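Local coordinates for galactofuranose-binding protein YtfQ (Escherichia coli, PDB 2VK2) that binds alpha- and beta-galactofuranose in the periplasm and serves as the solute-binding component of an ABC transporter that imports this sugar, at residues Glu177-Glu180 against Ser181-Lys184; Ile48-Val51 against Arg52-Ala56; Asp231-Lys234 against Ala235-Asp238. One frame throughout, in Å; residues are numbered along the deposited sequence.

Interaction 1 (Glu177-Glu180 against Ser181-Lys184); sequences EVME and SFIK
The carbonyl oxygen of Val-178 is gripped twice from the next turn of its helix. Phe-182 N reaches Val-178 O at 3.0 Å, lying in the carbonyl plane, while the hydroxyl Ser-181 OG donates to the same Val-178 O at 2.6 Å and meets it at a more bent C=O angle of 129°. What allows the second bond is the first torsion of Ser-181, which sets OG between its backbone N and carbonyl carbon (chi1 77°), turned back toward the preceding turn. The remaining acceptors are served by the main chain: Ser-181 N bonds to Glu-177 O, Ile-183 N to Met-179 O, and Lys-184 N to Glu-180 O.

The apolar groups follow the same i to i+4 spacing. Val-178 CG1 sits over one face of the Phe-182 ring, offset toward its rim, in a CH-pi contact 3.8 Å from the centroid; CZ is the nearest ring atom, 3.4 Å from Val-178 CG1. Met-179 and Ile-183 instead cross at about a right angle, with Met-179 CG 4.0 Å from Ile-183 CD1. Val-132 and Leu-134 of strand 129-135 pack against this apolar side of helix 172-185, and Ala-206 and Ala-209 of helix 200-212 touch Met-179.

On the exposed side, the charged ends of Glu-180 and Lys-184 do not meet, Glu-180 OE1 and Lys-184 NZ standing 5.5 Å apart, so any attraction between them is probably modest. The chemistry therefore implies an amphipathic helix in which a serine returns its hydroxyl to the main chain while valine and phenylalanine face the sheet.

Interaction 2 (Ile48-Val51 against Arg52-Ala56); sequences IKAV and RSFVA
Ile-48 O accepts a hydrogen bond from Arg-52 N at 2.9 Å, with an N-H...O angle of 166°, and the side chains of the same two residues run together beyond that bond. They lie side by side and point the same way. Ile-48 CG2 stands over the centre of one guanidinium face, 3.7 Å from Arg-52 CZ, so a methyl group covers the flat of the cation. The arginine reaches this position because its chain is extended from CG to NE, after a first torsion that places CG anti to the carbonyl carbon (chi1 -75°). Its NE forms a salt bridge with Glu-78 of helix 73-81, which leaves the hydrocarbon contact and the charge pairing to different parts of one group.

Two residues further on, the ring of Phe-54 lies against the main chain of Ala-50. Ala-50 O receives Phe-54 N at 2.9 Å and also sits over a face of the ring, 3.3 Å from Phe-54 CD2; Ala-50 CB makes a looser approach, 4.4 Å from Phe-54 CE2. A serine in place of Phe-54 would probably leave the Ala-50 carbonyl without its ring cover and open a gap against Ile-62 and Ala-38. Val-55 N bonds to Val-51 O, and Val-55 CG2 comes within 3.3 Å of that same Val-51 O. Ser-53, on the more exposed side, spends its hydroxyl on Gln-57.

Helix 44-57 packs on strands 34-39 and 61-64 and on helix 73-81, with Phe-54 bridging the two strands and Val-51 and Val-55 reaching both strand 61-64 and helix 73-81, against the parallel sheet of a periplasmic-binding-protein domain.

Interaction 3 (Asp231-Lys234 against Ala235-Asp238); sequences DIYK and AMMD
A sulfur-aromatic pair three residues apart marks this contact: Met-236 SD lies 5.3 Å from the centroid of the Tyr-233 ring and approaches it obliquely, 71° off the ring normal. This Met-aromatic contact has Tyr-233 CD1 as its nearest ring atom, 4.1 Å from Met-236 SD. The two side chains run alongside each other; the methionine is extended beyond CG (chi2 -177°), which brings its sulfur near CD1 of the ring. Ile-232 CG2 covers one face of the same ring, over its centre.

Ala-235 N approaches Asp-231 O at 3.0 Å from 38° above the carbonyl plane. Met-236 N bonds to Ile-232 O and Met-237 N to Tyr-233 O. Where the helix gives way to loop, Asp-238 N reaches Lys-234 O at 3.1 Å and also makes a weak bond to Ala-235 O.

Helix 230-237 is the crossover of the beta-alpha-beta unit between strands 222-225 and 243-246. Helix 285-291 touches Tyr-233 and Met-236, and Ile-232 packs on helix 200-212. The chemistry implies a largely apolar join, in which a loose, oblique sulfur-ring contact lies alongside apolar packing and the carboxylate of Asp-231 is paired outside it, in a salt bridge with Arg-172.

From the N terminus, interaction 2 comes first, on helix 44-57 of the lobe built on the parallel sheet; interaction 1 follows on helix 172-185, and interaction 3 on helix 230-237, both beside the mixed sheet of the other lobe. Each pairs adjoining turns of a single helix and so closes only a local turn, and the three run in series, neither nesting nor crossing. Interactions 1 and 3 have centres about 21 Å apart, with helix 200-212 touching both, whereas interaction 2 is about 40 Å, centre to centre, from interaction 3. Together they illustrate how helices in both lobes pack around the sheets of one sugar-binding protein.

Interaction 1 (Glu177-Glu180 against Ser181-Lys184)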
ATOM      1  N   GLU A 177       9.342   7.964 -14.002  1.00 12.21           N
ATOM      2  CA  GLU A 177      10.754   7.866 -14.378  1.00 12.53           C
ATOM      3  C   GLU A 177      11.139   6.438 -14.765  1.00 11.92           C
ATOM      4  O   GLU A 177      11.788   6.214 -15.790  1.00 11.86           O
ATOM      5  CB  GLU A 177      11.629   8.350 -13.220  1.00 12.65           C
ATOM      6  CG  GLU A 177      13.130   8.275 -13.454  1.00 13.53           C
ATOM      7  CD  GLU A 177      13.919   8.551 -12.191  1.00 14.60           C
ATOM      8  OE1 GLU A 177      13.540   9.479 -11.446  1.00 17.61           O
ATOM      9  OE2 GLU A 177      14.914   7.839 -11.936  1.00 17.91           O
ATOM     10  N   VAL A 178      10.736   5.475 -13.944  1.00 11.40           N
ATOM     11  CA  VAL A 178      11.061   4.077 -14.204  1.00 11.22           C
ATOM     12  C   VAL A 178      10.322   3.566 -15.445  1.00 10.98           C
ATOM     13  O   VAL A 178      10.913   2.872 -16.273  1.00 10.91           O
ATOM     14  CB  VAL A 178      10.768   3.195 -12.974  1.00 11.12           C
ATOM     15  CG1 VAL A 178      10.990   1.725 -13.295  1.00 11.34           C
ATOM     16  CG2 VAL A 178      11.647   3.625 -11.806  1.00 11.30           C
ATOM     17  N   MET A 179       9.048   3.923 -15.590  1.00 10.86           N
ATOM     18  CA  MET A 179       8.293   3.537 -16.784  1.00 10.98           C
ATOM     19  C   MET A 179       8.928   4.099 -18.058  1.00 11.48           C
ATOM     20  O   MET A 179       8.987   3.407 -19.074  1.00 11.28           O
ATOM     21  CB  MET A 179       6.829   3.981 -16.699  1.00 10.80           C
ATOM     22  CG  MET A 179       5.940   3.402 -17.800  1.00 10.71           C
ATOM     23  SD  MET A 179       5.758   1.614 -17.666  1.00 10.52           S
ATOM     24  CE  MET A 179       5.056   1.222 -19.267  1.00 10.65           C
ATOM     25  N   GLU A 180       9.397   5.347 -18.003  1.00 12.14           N
ATOM     26  CA  GLU A 180      10.114   5.947 -19.135  1.00 13.08           C
ATOM     27  C   GLU A 180      11.316   5.095 -19.541  1.00 13.08           C
ATOM     28  O   GLU A 180      11.545   4.863 -20.728  1.00 13.24           O
ATOM     29  CB  GLU A 180      10.581   7.366 -18.802  1.00 13.16           C
ATOM     30  CG  GLU A 180       9.473   8.412 -18.808  1.00 14.21           C
ATOM     31  CD  GLU A 180       9.899   9.744 -18.202  1.00 14.69           C
ATOM     32  OE1 GLU A 180      10.938   9.796 -17.509  1.00 17.15           O
ATOM     33  OE2 GLU A 180       9.189  10.749 -18.419  1.00 17.01           O
ATOM     34  N   SER A 181      12.074   4.623 -18.552  1.00 13.28           N
ATOM     35  CA  SER A 181      13.236   3.773 -18.817  1.00 13.48           C
ATOM     36  C   SER A 181      12.824   2.425 -19.414  1.00 13.07           C
ATOM     37  O   SER A 181      13.500   1.910 -20.303  1.00 13.18           O
ATOM     38  CB  SER A 181      14.068   3.563 -17.546  1.00 13.74           C
ATOM     39  OG  SER A 181      13.465   2.630 -16.668  1.00 15.24           O
ATOM     40  N   PHE A 182      11.722   1.858 -18.924  1.00 12.67           N
ATOM     41  CA  PHE A 182      11.198   0.603 -19.467  1.00 12.49           C
ATOM     42  C   PHE A 182      10.767   0.765 -20.926  1.00 12.46           C
ATOM     43  O   PHE A 182      11.061  -0.088 -21.761  1.00 12.29           O
ATOM     44  CB  PHE A 182      10.000   0.092 -18.655  1.00 12.43           C
ATOM     45  CG  PHE A 182      10.336  -0.405 -17.263  1.00 12.34           C
ATOM     46  CD1 PHE A 182      11.646  -0.663 -16.858  1.00 12.62           C
ATOM     47  CD2 PHE A 182       9.309  -0.659 -16.367  1.00 12.19           C
ATOM     48  CE1 PHE A 182      11.911  -1.132 -15.576  1.00 12.84           C
ATOM     49  CE2 PHE A 182       9.571  -1.139 -15.094  1.00 12.37           C
ATOM     50  CZ  PHE A 182      10.869  -1.371 -14.698  1.00 12.67           C
ATOM     51  N   ILE A 183      10.063   1.856 -21.217  1.00 12.64           N
ATOM     52  CA  ILE A 183       9.596   2.141 -22.575  1.00 13.12           C
ATOM     53  C   ILE A 183      10.773   2.257 -23.546  1.00 13.77           C
ATOM     54  O   ILE A 183      10.753   1.659 -24.624  1.00 13.81           O
ATOM     55  CB  ILE A 183       8.742   3.430 -22.608  1.00 12.93           C
ATOM     56  CG1 ILE A 183       7.388   3.183 -21.936  1.00 12.88           C
ATOM     57  CG2 ILE A 183       8.524   3.908 -24.041  1.00 12.94           C
ATOM     58  CD1 ILE A 183       6.602   4.445 -21.656  1.00 13.01           C
ATOM     59  N   LYS A 184      11.798   3.006 -23.151  1.00 14.67           N
ATOM     60  CA  LYS A 184      12.997   3.177 -23.978  1.00 15.71           C
ATOM     61  C   LYS A 184      13.779   1.873 -24.168  1.00 15.58           C
ATOM     62  O   LYS A 184      14.431   1.684 -25.199  1.00 15.77           O
ATOM     63  CB  LYS A 184      13.911   4.249 -23.381  1.00 16.07           C
ATOM     64  CG  LYS A 184      13.349   5.656 -23.480  1.00 16.77           C
ATOM     65  CD  LYS A 184      14.222   6.654 -22.743  1.00 17.18           C
ATOM     66  CE  LYS A 184      13.546   8.011 -22.633  1.00 18.20           C
ATOM     67  NZ  LYS A 184      14.324   8.950 -21.780  1.00 19.58           N
TER

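Interaction 2 (Ile48-Val51 against Arg52-Ala56)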
ATOM      1  N   ILE A  48      12.290   4.876  13.891  1.00  7.97           N
ATOM      2  CA  ILE A  48      12.812   4.336  15.140  1.00  8.31           C
ATOM      3  C   ILE A  48      13.039   5.463  16.150  1.00  7.93           C
ATOM      4  O   ILE A  48      12.662   5.335  17.315  1.00  7.84           O
ATOM      5  CB  ILE A  48      14.096   3.508  14.897  1.00  8.31           C
ATOM      6  CG1 ILE A  48      13.731   2.199  14.190  1.00  9.07           C
ATOM      7  CG2 ILE A  48      14.823   3.224  16.209  1.00  8.78           C
ATOM      8  CD1 ILE A  48      14.909   1.432  13.659  1.00  9.31           C
ATOM      9  N   LYS A  49      13.614   6.575  15.698  1.00  7.95           N
ATOM     10  CA  LYS A  49      13.771   7.757  16.551  1.00  8.23           C
ATOM     11  C   LYS A  49      12.427   8.255  17.087  1.00  8.18           C
ATOM     12  O   LYS A  49      12.315   8.605  18.260  1.00  8.10           O
ATOM     13  CB  LYS A  49      14.475   8.884  15.796  1.00  8.24           C
ATOM     14  CG  LYS A  49      15.945   8.629  15.528  1.00  8.35           C
ATOM     15  CD  LYS A  49      16.491   9.657  14.560  1.00  8.68           C
ATOM     16  CE  LYS A  49      17.985   9.506  14.350  1.00  8.99           C
ATOM     17  NZ  LYS A  49      18.445  10.424  13.275  1.00  9.84           N
ATOM     18  N   ALA A  50      11.411   8.279  16.228  1.00  8.12           N
ATOM     19  CA  ALA A  50      10.078   8.725  16.635  1.00  8.18           C
ATOM     20  C   ALA A  50       9.477   7.795  17.683  1.00  8.25           C
ATOM     21  O   ALA A  50       8.913   8.257  18.677  1.00  8.09           O
ATOM     22  CB  ALA A  50       9.158   8.826  15.428  1.00  8.38           C
ATOM     23  N   VAL A  51       9.600   6.489  17.462  1.00  8.14           N
ATOM     24  CA  VAL A  51       9.097   5.503  18.412  1.00  8.37           C
ATOM     25  C   VAL A  51       9.792   5.665  19.763  1.00  8.59           C
ATOM     26  O   VAL A  51       9.137   5.648  20.806  1.00  8.44           O
ATOM     27  CB  VAL A  51       9.267   4.068  17.878  1.00  8.35           C
ATOM     28  CG1 VAL A  51       8.917   3.042  18.943  1.00  8.80           C
ATOM     29  CG2 VAL A  51       8.404   3.870  16.640  1.00  8.89           C
ATOM     30  N   ARG A  52      11.107   5.849  19.742  1.00  8.55           N
ATOM     31  CA  ARG A  52      11.861   6.092  20.974  1.00  9.32           C
ATOM     32  C   ARG A  52      11.393   7.346  21.700  1.00  9.09           C
ATOM     33  O   ARG A  52      11.300   7.351  22.929  1.00  9.16           O
ATOM     34  CB  ARG A  52      13.361   6.162  20.690  1.00  9.33           C
ATOM     35  CG  ARG A  52      13.932   4.800  20.446  1.00 10.46           C
ATOM     36  CD  ARG A  52      15.411   4.802  20.154  1.00 11.61           C
ATOM     37  NE  ARG A  52      15.872   3.419  20.026  1.00 13.22           N
ATOM     38  CZ  ARG A  52      16.908   3.017  19.294  1.00 13.65           C
ATOM     39  NH1 ARG A  52      17.625   3.877  18.583  1.00 14.23           N
ATOM     40  NH2 ARG A  52      17.215   1.727  19.260  1.00 14.36           N
ATOM     41  N   SER A  53      11.086   8.398  20.948  1.00  8.88           N
ATOM     42  CA  SER A  53      10.546   9.618  21.545  1.00  9.15           C
ATOM     43  C   SER A  53       9.184   9.361  22.188  1.00  8.71           C
ATOM     44  O   SER A  53       8.932   9.814  23.304  1.00  8.67           O
ATOM     45  CB  SER A  53      10.434  10.729  20.502  1.00  9.49           C
ATOM     46  OG  SER A  53       9.910  11.912  21.077  1.00 11.16           O
ATOM     47  N   PHE A  54       8.310   8.636  21.495  1.00  8.03           N
ATOM     48  CA  PHE A  54       6.997   8.305  22.048  1.00  8.18           C
ATOM     49  C   PHE A  54       7.123   7.491  23.336  1.00  8.12           C
ATOM     50  O   PHE A  54       6.371   7.710  24.284  1.00  7.79           O
ATOM     51  CB  PHE A  54       6.143   7.530  21.038  1.00  8.32           C
ATOM     52  CG  PHE A  54       5.719   8.333  19.828  1.00  8.50           C
ATOM     53  CD1 PHE A  54       5.353   9.674  19.928  1.00  8.84           C
ATOM     54  CD2 PHE A  54       5.647   7.722  18.582  1.00  8.74           C
ATOM     55  CE1 PHE A  54       4.950  10.388  18.802  1.00  9.46           C
ATOM     56  CE2 PHE A  54       5.238   8.435  17.460  1.00  9.15           C
ATOM     57  CZ  PHE A  54       4.895   9.766  17.574  1.00  9.43           C
ATOM     58  N   VAL A  55       8.067   6.554  23.369  1.00  8.03           N
ATOM     59  CA  VAL A  55       8.323   5.766  24.576  1.00  8.35           C
ATOM     60  C   VAL A  55       8.776   6.673  25.719  1.00  8.44           C
ATOM     61  O   VAL A  55       8.251   6.587  26.828  1.00  8.52           O
ATOM     62  CB  VAL A  55       9.376   4.659  24.330  1.00  8.28           C
ATOM     63  CG1 VAL A  55       9.812   4.026  25.650  1.00  8.83           C
ATOM     64  CG2 VAL A  55       8.821   3.605  23.383  1.00  9.01           C
ATOM     65  N   ALA A  56       9.734   7.551  25.437  1.00  8.54           N
ATOM     66  CA  ALA A  56      10.252   8.481  26.441  1.00  8.79           C
ATOM     67  C   ALA A  56       9.147   9.384  26.995  1.00  8.86           C
ATOM     68  O   ALA A  56       9.101   9.650  28.197  1.00  8.80           O
ATOM     69  CB  ALA A  56      11.379   9.319  25.855  1.00  9.07           C
TER

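Interaction 3 (Asp231-Lys234 against Ala235-Asp238)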
ATOM      1  N   ASP A 231      -7.712   9.222  -8.276  1.00  9.80           N
ATOM      2  CA  ASP A 231      -7.129   9.452  -9.598  1.00 10.14           C
ATOM      3  C   ASP A 231      -7.056   8.204 -10.478  1.00  9.64           C
ATOM      4  O   ASP A 231      -7.007   8.334 -11.699  1.00  9.51           O
ATOM      5  CB  ASP A 231      -5.754  10.121  -9.483  1.00 10.62           C
ATOM      6  CG  ASP A 231      -5.850  11.602  -9.143  1.00 12.25           C
ATOM      7  OD1 ASP A 231      -6.974  12.142  -9.108  1.00 14.26           O
ATOM      8  OD2 ASP A 231      -4.798  12.230  -8.913  1.00 14.46           O
ATOM      9  N   ILE A 232      -7.060   7.004  -9.899  1.00  9.35           N
ATOM     10  CA  ILE A 232      -7.119   5.808 -10.744  1.00  9.12           C
ATOM     11  C   ILE A 232      -8.514   5.650 -11.354  1.00  9.20           C
ATOM     12  O   ILE A 232      -8.640   5.215 -12.494  1.00  8.94           O
ATOM     13  CB  ILE A 232      -6.678   4.509 -10.013  1.00  9.02           C
ATOM     14  CG1 ILE A 232      -6.195   3.473 -11.032  1.00  9.41           C
ATOM     15  CG2 ILE A 232      -7.809   3.930  -9.176  1.00  9.17           C
ATOM     16  CD1 ILE A 232      -4.971   3.897 -11.818  1.00  9.46           C
ATOM     17  N   TYR A 233      -9.553   6.008 -10.607  1.00  9.46           N
ATOM     18  CA  TYR A 233     -10.913   5.944 -11.152  1.00  9.95           C
ATOM     19  C   TYR A 233     -11.137   7.025 -12.203  1.00 10.05           C
ATOM     20  O   TYR A 233     -11.829   6.794 -13.196  1.00  9.86           O
ATOM     21  CB  TYR A 233     -11.957   6.027 -10.042  1.00 10.51           C
ATOM     22  CG  TYR A 233     -11.808   4.911  -9.038  1.00 10.90           C
ATOM     23  CD1 TYR A 233     -11.960   3.581  -9.419  1.00 11.57           C
ATOM     24  CD2 TYR A 233     -11.480   5.180  -7.712  1.00 11.42           C
ATOM     25  CE1 TYR A 233     -11.802   2.546  -8.497  1.00 11.81           C
ATOM     26  CE2 TYR A 233     -11.328   4.154  -6.790  1.00 11.80           C
ATOM     27  CZ  TYR A 233     -11.489   2.847  -7.184  1.00 11.50           C
ATOM     28  OH  TYR A 233     -11.332   1.839  -6.257  1.00 12.48           O
ATOM     29  N   LYS A 234     -10.534   8.193 -12.000  1.00 10.18           N
ATOM     30  CA  LYS A 234     -10.543   9.242 -13.020  1.00 10.84           C
ATOM     31  C   LYS A 234      -9.855   8.756 -14.294  1.00 10.31           C
ATOM     32  O   LYS A 234     -10.343   8.998 -15.398  1.00 10.37           O
ATOM     33  CB  LYS A 234      -9.867  10.513 -12.502  1.00 11.19           C
ATOM     34  CG  LYS A 234     -10.648  11.204 -11.402  1.00 12.01           C
ATOM     35  CD  LYS A 234     -10.032  12.531 -11.016  1.00 12.61           C
ATOM     36  CE  LYS A 234     -10.846  13.201  -9.927  1.00 13.87           C
ATOM     37  NZ  LYS A 234     -10.401  14.595  -9.660  1.00 15.15           N
ATOM     38  N   ALA A 235      -8.734   8.055 -14.141  1.00  9.87           N
ATOM     39  CA  ALA A 235      -8.031   7.481 -15.283  1.00  9.68           C
ATOM     40  C   ALA A 235      -8.895   6.444 -15.999  1.00  9.56           C
ATOM     41  O   ALA A 235      -8.954   6.426 -17.228  1.00  9.47           O
ATOM     42  CB  ALA A 235      -6.719   6.862 -14.839  1.00  9.81           C
ATOM     43  N   MET A 236      -9.574   5.593 -15.233  1.00  9.40           N
ATOM     44  CA  MET A 236     -10.484   4.604 -15.815  1.00  9.61           C
ATOM     45  C   MET A 236     -11.595   5.265 -16.627  1.00  9.78           C
ATOM     46  O   MET A 236     -11.931   4.804 -17.718  1.00  9.65           O
ATOM     47  CB  MET A 236     -11.120   3.733 -14.733  1.00  9.42           C
ATOM     48  CG  MET A 236     -10.174   2.738 -14.090  1.00  9.66           C
ATOM     49  SD  MET A 236     -11.052   1.708 -12.911  1.00 10.42           S
ATOM     50  CE  MET A 236      -9.690   0.800 -12.184  1.00 10.04           C
ATOM     51  N   MET A 237     -12.162   6.340 -16.092  1.00  9.88           N
ATOM     52  CA  MET A 237     -13.240   7.054 -16.779  1.00 10.55           C
ATOM     53  C   MET A 237     -12.771   7.692 -18.093  1.00 10.22           C
ATOM     54  O   MET A 237     -13.566   7.844 -19.022  1.00  9.81           O
ATOM     55  CB  MET A 237     -13.854   8.097 -15.847  1.00 10.50           C
ATOM     56  CG  MET A 237     -14.653   7.469 -14.717  1.00 11.58           C
ATOM     57  SD  MET A 237     -15.082   8.628 -13.415  1.00 13.49           S
ATOM     58  CE  MET A 237     -16.318   9.620 -14.245  1.00 14.02           C
ATOM     59  N   ASP A 238     -11.488   8.042 -18.171  1.00 10.30           N
ATOM     60  CA  ASP A 238     -10.883   8.548 -19.409  1.00 10.72           C
ATOM     61  C   ASP A 238     -10.356   7.439 -20.323  1.00 10.61           C
ATOM     62  O   ASP A 238      -9.788   7.726 -21.379  1.00 10.78           O
ATOM     63  CB  ASP A 238      -9.739   9.522 -19.087  1.00 11.00           C
ATOM     64  CG  ASP A 238     -10.231  10.864 -18.586  1.00 12.15           C
ATOM     65  OD1 ASP A 238     -11.406  11.212 -18.836  1.00 13.13           O
ATOM     66  OD2 ASP A 238      -9.435  11.582 -17.948  1.00 14.26           O
TER